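PDB 3GO9: insulinase family protease from Yersinia pestis, which belongs to the insulinase (M16) family of zinc peptidases, though its peptidase activity is uncertain because the usual zinc-binding motif is altered. Local coordinates for residues H72-L77 against K200-Q205; Q91-Q96 against P125-D130; Q305-N310 against L315-D320. One frame throughout, in Å; residues are numbered along the deposited sequence. Where two conformers were deposited one is given.

Contact 1: residues H72-L77 against K200-Q205. With ZN (zinc ion), chain C.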
# COMPACT_ATOMS: atom_id res chain seq x y z
N HIS A 72 3.19 14.78 12.22
CA HIS A 72 2.42 13.77 13.00
C HIS A 72 1.53 14.42 14.07
O HIS A 72 0.51 13.81 14.47
CB HIS A 72 3.40 12.77 13.59
CG HIS A 72 2.76 11.56 14.18
ND1 HIS A 72 2.29 10.53 13.39
CD2 HIS A 72 2.62 11.16 15.46
CE1 HIS A 72 1.83 9.57 14.18
NE2 HIS A 72 1.99 9.95 15.43
N LEU A 73 1.91 15.57 14.56
CA LEU A 73 1.16 16.28 15.61
C LEU A 73 -0.10 16.96 15.08
O LEU A 73 -1.16 16.95 15.71
CB LEU A 73 2.02 17.32 16.35
CG LEU A 73 1.37 18.15 17.44
CD1 LEU A 73 0.74 17.29 18.47
CD2 LEU A 73 2.36 19.11 18.07
N LEU A 74 -0.01 17.54 13.88
CA LEU A 74 -1.11 18.33 13.32
C LEU A 74 -2.43 17.57 13.37
O LEU A 74 -3.41 18.13 13.82
CB LEU A 74 -0.79 18.84 11.91
CG LEU A 74 0.35 19.84 11.72
CD1 LEU A 74 0.64 20.09 10.22
CD2 LEU A 74 0.03 21.13 12.48
N PRO A 75 -2.49 16.31 12.89
CA PRO A 75 -3.79 15.69 12.92
C PRO A 75 -4.34 15.44 14.30
O PRO A 75 -5.58 15.39 14.46
CB PRO A 75 -3.58 14.36 12.16
CG PRO A 75 -2.17 14.24 11.96
CD PRO A 75 -1.50 15.49 12.17
N ARG A 76 -3.47 15.29 15.31
CA ARG A 76 -3.98 15.11 16.66
C ARG A 76 -4.72 16.39 17.13
O ARG A 76 -5.72 16.35 17.87
CB ARG A 76 -2.83 14.78 17.61
CG ARG A 76 -3.38 14.18 18.91
CD ARG A 76 -2.26 13.91 19.89
NE ARG A 76 -1.32 12.86 19.48
CZ ARG A 76 -0.46 12.32 20.34
NH1 ARG A 76 -0.44 12.73 21.61
NH2 ARG A 76 0.41 11.39 19.95
N LEU A 77 -4.25 17.55 16.69
CA LEU A 77 -4.91 18.82 17.00
C LEU A 77 -6.39 18.84 16.50
O LEU A 77 -7.27 19.29 17.24
CB LEU A 77 -4.11 20.01 16.45
CG LEU A 77 -2.69 20.10 16.92
CD1 LEU A 77 -2.02 21.36 16.25
CD2 LEU A 77 -2.54 20.16 18.46
N LYS A 200 2.40 26.60 13.41
CA LYS A 200 1.36 27.17 12.57
C LYS A 200 1.96 27.51 11.20
O LYS A 200 1.35 27.33 10.18
CB LYS A 200 0.81 28.45 13.19
CG LYS A 200 0.07 28.31 14.47
CD LYS A 200 -0.43 29.74 14.93
CE LYS A 200 -0.59 29.86 16.44
NZ LYS A 200 -1.61 30.84 16.84
N GLN A 201 3.18 28.02 11.19
CA GLN A 201 3.84 28.38 9.96
C GLN A 201 4.08 27.15 9.09
O GLN A 201 3.84 27.16 7.87
CB GLN A 201 5.16 29.08 10.27
CG GLN A 201 4.91 30.45 10.84
CD GLN A 201 6.19 31.23 11.10
OE1 GLN A 201 7.14 30.73 11.72
NE2 GLN A 201 6.22 32.47 10.62
N PHE A 202 4.47 26.05 9.74
CA PHE A 202 4.66 24.77 9.04
C PHE A 202 3.36 24.32 8.41
O PHE A 202 3.31 23.92 7.26
CB PHE A 202 5.20 23.71 10.01
CG PHE A 202 5.34 22.35 9.43
CD1 PHE A 202 6.52 21.92 8.81
CD2 PHE A 202 4.35 21.43 9.57
CE1 PHE A 202 6.64 20.65 8.31
CE2 PHE A 202 4.46 20.17 9.05
CZ PHE A 202 5.61 19.76 8.43
N TYR A 203 2.29 24.36 9.19
CA TYR A 203 0.97 23.99 8.69
C TYR A 203 0.57 24.80 7.48
O TYR A 203 0.11 24.24 6.47
CB TYR A 203 -0.03 24.22 9.79
CG TYR A 203 -1.47 24.16 9.37
CD1 TYR A 203 -2.02 22.98 8.98
CD2 TYR A 203 -2.27 25.27 9.44
CE1 TYR A 203 -3.34 22.88 8.56
CE2 TYR A 203 -3.60 25.21 9.07
CZ TYR A 203 -4.15 24.01 8.64
OH TYR A 203 -5.49 23.97 8.28
N GLN A 204 0.79 26.09 7.55
CA GLN A 204 0.38 26.97 6.43
C GLN A 204 1.23 26.77 5.19
O GLN A 204 0.73 26.85 4.08
CB GLN A 204 0.36 28.43 6.86
CG GLN A 204 -0.82 28.67 7.76
CD GLN A 204 -0.82 30.01 8.44
OE1 GLN A 204 0.21 30.66 8.59
NE2 GLN A 204 -2.00 30.42 8.89
N GLN A 205 2.52 26.50 5.39
CA GLN A 205 3.45 26.23 4.31
C GLN A 205 3.10 24.96 3.54
O GLN A 205 3.18 24.91 2.29
CB GLN A 205 4.91 26.12 4.81
CG GLN A 205 5.90 25.82 3.70
CD GLN A 205 7.36 25.87 4.16
OE1 GLN A 205 7.67 26.28 5.28
NE2 GLN A 205 8.25 25.44 3.29
ZN ZN C . 1.53 8.34 16.56
O HOH W 1 2.51 9.10 17.62
O HOH W 2 2.39 6.79 15.87
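Leu74 carries the whole apolar contact, its isobutyl end meeting Phe202 and Tyr203 of the facing helix. CD1 lies in the plane of the Phe202 ring at its edge, 4.0 Å from Phe202 CE2, and is also near the plane of the Tyr203 ring, 4.1 Å from Tyr203 CD1. The second branch touches the root of the tyrosine instead, with Leu74 CD2 4.1 Å from Tyr203 CB. Leu74 CG stands anti to the carbonyl carbon (chi1 -65°) and CD1 continues the extended chain (chi2 172°), which carries it to the two ring edges.

Polar bonds lie outside this apolar contact: Tyr203 OH is hydrogen-bonded to the backbone of Thr138 and Leu142. On the 72-77 segment, His72 NE2 binds zinc at 2.0 Å alongside Asp158 and Ile160 O, while Thr109 holds His72 ND1 and Arg76 pairs with Asp158. His72-Arg76, in the sequence HLLPR, probably occupies the place of the HXXEH zinc motif of active M16 peptidases.

Helix 70-80 is buried between helix 196-206, which also supplies Leu199 to Leu73, Leu74 and Leu77, helix 146-153 against Leu77, and strand 160-162 against His72 and Pro75.

Contact 2: residues Q91-Q96 against P125-D130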
# COMPACT_ATOMS: atom_id res chain seq x y z
N GLN A 91 -17.33 14.90 19.03
CA GLN A 91 -17.39 13.55 19.57
C GLN A 91 -18.45 12.75 18.78
O GLN A 91 -18.23 11.58 18.44
CB GLN A 91 -17.73 13.58 21.06
CG GLN A 91 -18.12 12.21 21.64
CD GLN A 91 -18.38 12.25 23.15
OE1 GLN A 91 -19.45 12.66 23.59
NE2 GLN A 91 -17.39 11.78 23.94
N SER A 92 -19.62 13.36 18.52
CA SER A 92 -20.70 12.66 17.81
C SER A 92 -20.22 12.19 16.40
O SER A 92 -20.49 11.06 16.00
CB SER A 92 -21.95 13.53 17.70
OG SER A 92 -22.89 12.97 16.79
N LEU A 93 -19.49 13.05 15.69
CA LEU A 93 -18.98 12.66 14.39
C LEU A 93 -18.10 11.44 14.50
O LEU A 93 -18.27 10.47 13.74
CB LEU A 93 -18.20 13.79 13.70
CG LEU A 93 -17.42 13.41 12.47
CD1 LEU A 93 -18.33 12.94 11.33
CD2 LEU A 93 -16.60 14.67 12.01
N TRP A 94 -17.12 11.49 15.40
CA TRP A 94 -16.11 10.45 15.45
C TRP A 94 -16.65 9.12 16.03
O TRP A 94 -16.21 8.07 15.65
CB TRP A 94 -14.86 10.94 16.14
CG TRP A 94 -14.09 11.77 15.21
CD1 TRP A 94 -13.96 13.13 15.19
CD2 TRP A 94 -13.37 11.29 14.08
NE1 TRP A 94 -13.19 13.51 14.11
CE2 TRP A 94 -12.82 12.40 13.42
CE3 TRP A 94 -13.15 10.01 13.56
CZ2 TRP A 94 -12.02 12.26 12.26
CZ3 TRP A 94 -12.36 9.88 12.42
CH2 TRP A 94 -11.81 10.97 11.82
N GLN A 95 -17.66 9.18 16.88
CA GLN A 95 -18.37 8.00 17.30
C GLN A 95 -19.12 7.29 16.21
O GLN A 95 -19.49 6.13 16.37
CB GLN A 95 -19.36 8.32 18.43
CG GLN A 95 -18.61 8.53 19.73
CD GLN A 95 -19.47 8.79 20.90
OE1 GLN A 95 -20.54 9.38 20.81
NE2 GLN A 95 -18.97 8.40 22.07
N GLN A 96 -19.34 7.99 15.10
CA GLN A 96 -20.06 7.43 13.96
C GLN A 96 -19.19 7.52 12.71
O GLN A 96 -19.69 7.47 11.59
CB GLN A 96 -21.35 8.21 13.75
CG GLN A 96 -22.31 8.15 14.95
CD GLN A 96 -23.49 9.11 14.78
OE1 GLN A 96 -24.58 8.69 14.39
NE2 GLN A 96 -23.30 10.39 15.14
N PRO A 125 -27.05 12.15 5.53
CA PRO A 125 -26.57 13.40 4.90
C PRO A 125 -26.02 14.38 5.92
O PRO A 125 -25.08 15.13 5.60
CB PRO A 125 -27.81 13.97 4.17
CG PRO A 125 -28.97 13.22 4.77
CD PRO A 125 -28.45 11.86 5.16
N ASP A 126 -26.52 14.31 7.16
CA ASP A 126 -26.01 15.16 8.19
C ASP A 126 -24.58 14.85 8.49
O ASP A 126 -23.77 15.78 8.64
CB ASP A 126 -26.84 15.10 9.48
CG ASP A 126 -27.08 13.70 10.01
OD1 ASP A 126 -27.15 12.68 9.28
OD2 ASP A 126 -27.32 13.65 11.22
N LEU A 127 -24.26 13.57 8.57
CA LEU A 127 -22.89 13.18 8.92
C LEU A 127 -21.93 13.42 7.74
O LEU A 127 -20.77 13.75 7.94
CB LEU A 127 -22.80 11.72 9.41
CG LEU A 127 -23.42 11.51 10.76
CD1 LEU A 127 -23.43 9.99 11.01
CD2 LEU A 127 -22.62 12.28 11.86
N LEU A 128 -22.43 13.31 6.52
CA LEU A 128 -21.62 13.68 5.37
C LEU A 128 -21.26 15.15 5.42
O LEU A 128 -20.10 15.50 5.22
CB LEU A 128 -22.31 13.29 4.06
CG LEU A 128 -21.62 13.75 2.79
CD1 LEU A 128 -20.27 13.08 2.60
CD2 LEU A 128 -22.52 13.39 1.62
N LYS A 129 -22.24 16.01 5.72
CA LYS A 129 -21.96 17.43 5.90
C LYS A 129 -20.93 17.65 7.00
O LYS A 129 -20.00 18.42 6.81
CB LYS A 129 -23.25 18.21 6.21
CG LYS A 129 -23.03 19.65 6.59
CD LYS A 129 -24.33 20.48 6.57
CE LYS A 129 -24.19 21.82 7.38
NZ LYS A 129 -25.40 22.14 8.21
N ASP A 130 -21.09 16.98 8.13
CA ASP A 130 -20.16 17.12 9.26
C ASP A 130 -18.78 16.65 8.86
O ASP A 130 -17.77 17.29 9.21
CB ASP A 130 -20.61 16.36 10.49
CG ASP A 130 -21.88 16.93 11.11
OD1 ASP A 130 -22.23 18.08 10.78
OD2 ASP A 130 -22.50 16.20 11.93
O HOH W 3 -23.08 14.14 14.58
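Leu127 is the first residue of 125-130 to reach across, and it meets the flank of Gln96 with the two side chains at about a right angle. Its CG is anti to the carbonyl carbon (chi1 -70°), which turns both methyls onto the amide: Leu127 CD1 comes to 3.8 Å from Gln96 OE1, and Leu127 CD2 to 3.8 Å from Gln96 NE2. That amide is fixed at both ends. Gln96 NE2 donates to Ser92 O at 3.0 Å with a nearly straight N-H...O angle of 172°, the donor standing above the carbonyl plane, while OE1 accepts from Arg124, which also forms a salt bridge with Asp126. Leu127 CD2 further approaches Leu93 CD1, at 4.4 Å.

One turn on, Asp130 runs past Leu93 in the opposite direction, and Asp130 CB is 4.2 Å from Leu93 CD1. Leu93 CD2 lies 4.0 Å from Asp130 O. A water close to Ser92 OG donates a weak bond to Asp130 OD2.

Farther along helix 125-140, Trp134 meets Trp94 of helix 87-95 edge-to-face. With Trp94 on Leu118 and Leu128 on Leu120, this is helix-helix packing over a beta-sheet, as in the alpha/beta domains of M16 peptidases.

Contact 3: residues Q305-N310 against L315-D320; sequences QVLEKN and LKLGFD. With ZN (zinc ion), chain E.
Leu307 and Leu315 make the nearest backbone approach, CA to CA 8.7 Å, where the last turns of helix 283-309 face the start of strand 316-324 across a four-residue connection. Just past the helix end at Lys309, Asn310 leaves helical geometry (phi -127°, psi 85°). Its side chain turns back: Asn310 ND2 donates to Val306 O at 3.1 Å in the carbonyl plane, on a lone pair, and Asn310 N bonds the same oxygen.

Across the gap the contact is apolar. Leu307 and Leu317 reach toward each other tip to tip, Leu307 CD2 lying 3.6 Å from Leu317 CD1. Leu307 CG is anti to the backbone N (chi1 -176°), which carries CD2 out to the strand, where Leu315 CD2 is a looser neighbour at 4.3 Å. Asp320, remote from the leucines, chelates zinc through OD1 at 2.4 Å and OD2 at 1.9 Å, with His333 and two waters completing the site.

The arrangement is a helix packed through leucines on the edge strand of the five-stranded sheet, in the M16 inactive-domain region. Strand 316-324 pairs with strand 327-336, whose Leu334 touches Leu315 and Leu317, and Phe347 of helix 341-358 touches both Val306 and Leu315.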
# COMPACT_ATOMS: atom_id res chain seq x y z
N GLN A 305 1.51 -26.60 -2.62
CA GLN A 305 0.92 -27.91 -2.88
C GLN A 305 1.89 -29.01 -2.46
O GLN A 305 1.45 -30.02 -1.93
CB GLN A 305 0.60 -28.14 -4.36
CG GLN A 305 -0.11 -27.01 -5.04
CD GLN A 305 -1.05 -27.50 -6.10
OE1 GLN A 305 -0.62 -27.86 -7.22
NE2 GLN A 305 -2.35 -27.52 -5.77
N VAL A 306 3.18 -28.84 -2.79
CA VAL A 306 4.19 -29.87 -2.46
C VAL A 306 4.23 -30.01 -0.95
O VAL A 306 4.34 -31.13 -0.43
CB VAL A 306 5.59 -29.49 -2.99
CG1 VAL A 306 6.65 -30.48 -2.49
CG2 VAL A 306 5.61 -29.47 -4.53
N LEU A 307 4.19 -28.90 -0.23
CA LEU A 307 4.18 -28.94 1.24
C LEU A 307 2.95 -29.67 1.81
O LEU A 307 3.08 -30.48 2.75
CB LEU A 307 4.28 -27.53 1.82
CG LEU A 307 4.38 -27.40 3.34
CD1 LEU A 307 5.49 -28.29 3.95
CD2 LEU A 307 4.58 -25.91 3.71
N GLU A 308 1.76 -29.42 1.23
CA GLU A 308 0.54 -30.10 1.70
C GLU A 308 0.68 -31.61 1.51
O GLU A 308 0.20 -32.41 2.32
CB GLU A 308 -0.72 -29.52 1.01
CG GLU A 308 -1.30 -30.30 -0.18
CD GLU A 308 -2.13 -29.42 -1.12
OE1 GLU A 308 -1.93 -28.18 -1.17
OE2 GLU A 308 -2.99 -29.98 -1.84
N LYS A 309 1.36 -32.03 0.46
CA LYS A 309 1.52 -33.47 0.21
C LYS A 309 2.68 -34.10 0.99
O LYS A 309 2.65 -35.30 1.29
CB LYS A 309 1.71 -33.70 -1.26
CG LYS A 309 1.57 -35.13 -1.67
CD LYS A 309 0.81 -35.26 -2.97
CE LYS A 309 0.49 -36.73 -3.27
NZ LYS A 309 1.19 -37.23 -4.47
N ASN A 310 3.71 -33.29 1.27
CA ASN A 310 4.95 -33.72 1.91
C ASN A 310 5.30 -32.88 3.14
O ASN A 310 6.09 -31.91 3.03
CB ASN A 310 6.08 -33.64 0.89
CG ASN A 310 5.85 -34.51 -0.28
OD1 ASN A 310 6.13 -35.72 -0.24
ND2 ASN A 310 5.37 -33.91 -1.37
N LEU A 315 7.05 -26.17 9.54
CA LEU A 315 7.16 -25.14 8.49
C LEU A 315 5.84 -24.51 8.18
O LEU A 315 4.90 -25.25 7.84
CB LEU A 315 7.71 -25.74 7.21
CG LEU A 315 7.96 -24.77 6.05
CD1 LEU A 315 8.75 -23.51 6.46
CD2 LEU A 315 8.65 -25.51 4.91
N LYS A 316 5.74 -23.17 8.24
CA LYS A 316 4.63 -22.43 7.65
C LYS A 316 5.18 -21.44 6.63
O LYS A 316 6.13 -20.71 6.91
CB LYS A 316 3.84 -21.65 8.70
CG LYS A 316 3.19 -22.51 9.77
CD LYS A 316 2.72 -21.57 10.87
CE LYS A 316 1.48 -22.08 11.58
NZ LYS A 316 0.69 -20.90 11.99
N LEU A 317 4.53 -21.37 5.48
CA LEU A 317 5.02 -20.59 4.36
C LEU A 317 4.12 -19.43 4.12
O LEU A 317 2.87 -19.56 4.23
CB LEU A 317 5.03 -21.41 3.09
CG LEU A 317 5.97 -22.57 3.07
CD1 LEU A 317 5.82 -23.22 1.71
CD2 LEU A 317 7.39 -22.10 3.33
N GLY A 318 4.73 -18.30 3.78
CA GLY A 318 4.03 -17.07 3.47
C GLY A 318 4.57 -16.52 2.16
O GLY A 318 5.65 -16.87 1.76
N PHE A 319 3.77 -15.77 1.43
CA PHE A 319 4.25 -15.15 0.19
C PHE A 319 3.60 -13.81 -0.06
O PHE A 319 2.38 -13.65 0.10
CB PHE A 319 3.98 -16.05 -0.99
CG PHE A 319 4.64 -15.58 -2.25
CD1 PHE A 319 6.02 -15.61 -2.38
CD2 PHE A 319 3.89 -15.09 -3.30
CE1 PHE A 319 6.65 -15.17 -3.53
CE2 PHE A 319 4.53 -14.65 -4.46
CZ PHE A 319 5.91 -14.68 -4.56
N ASP A 320 4.37 -12.82 -0.46
CA ASP A 320 3.70 -11.56 -0.79
C ASP A 320 4.59 -10.74 -1.65
O ASP A 320 5.80 -11.01 -1.75
CB ASP A 320 3.33 -10.78 0.47
CG ASP A 320 4.50 -10.55 1.38
OD1 ASP A 320 5.49 -9.93 0.97
OD2 ASP A 320 4.44 -10.96 2.54
ZN ZN E . 6.11 -10.25 3.22
O HOH W 4 7.54 -8.75 3.11
O HOH W 5 4.93 -9.78 4.89

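How the contacts relate
From the N terminus, helix 70-80 opens contact 1, which closes only at helix 196-206, and contact 2 both opens and closes within that span, joining 91-96 to 125-130 around two strands of the seven-stranded sheet. Helices 70-80 and 87-95 are consecutive, yet the two contacts lie about 7 Å apart at their nearest atoms. Contact 1 joins the insulinase-family part of the chain, with the His72 zinc site, to the M16 inactive-domain part that follows, while contact 2 stays within the first. Contact 3 comes later, in series, and closes a short connection from helix 283-309 to the edge strand of the five-stranded sheet. Its centre lies about 47 Å from that of contact 1, across the chain's centre.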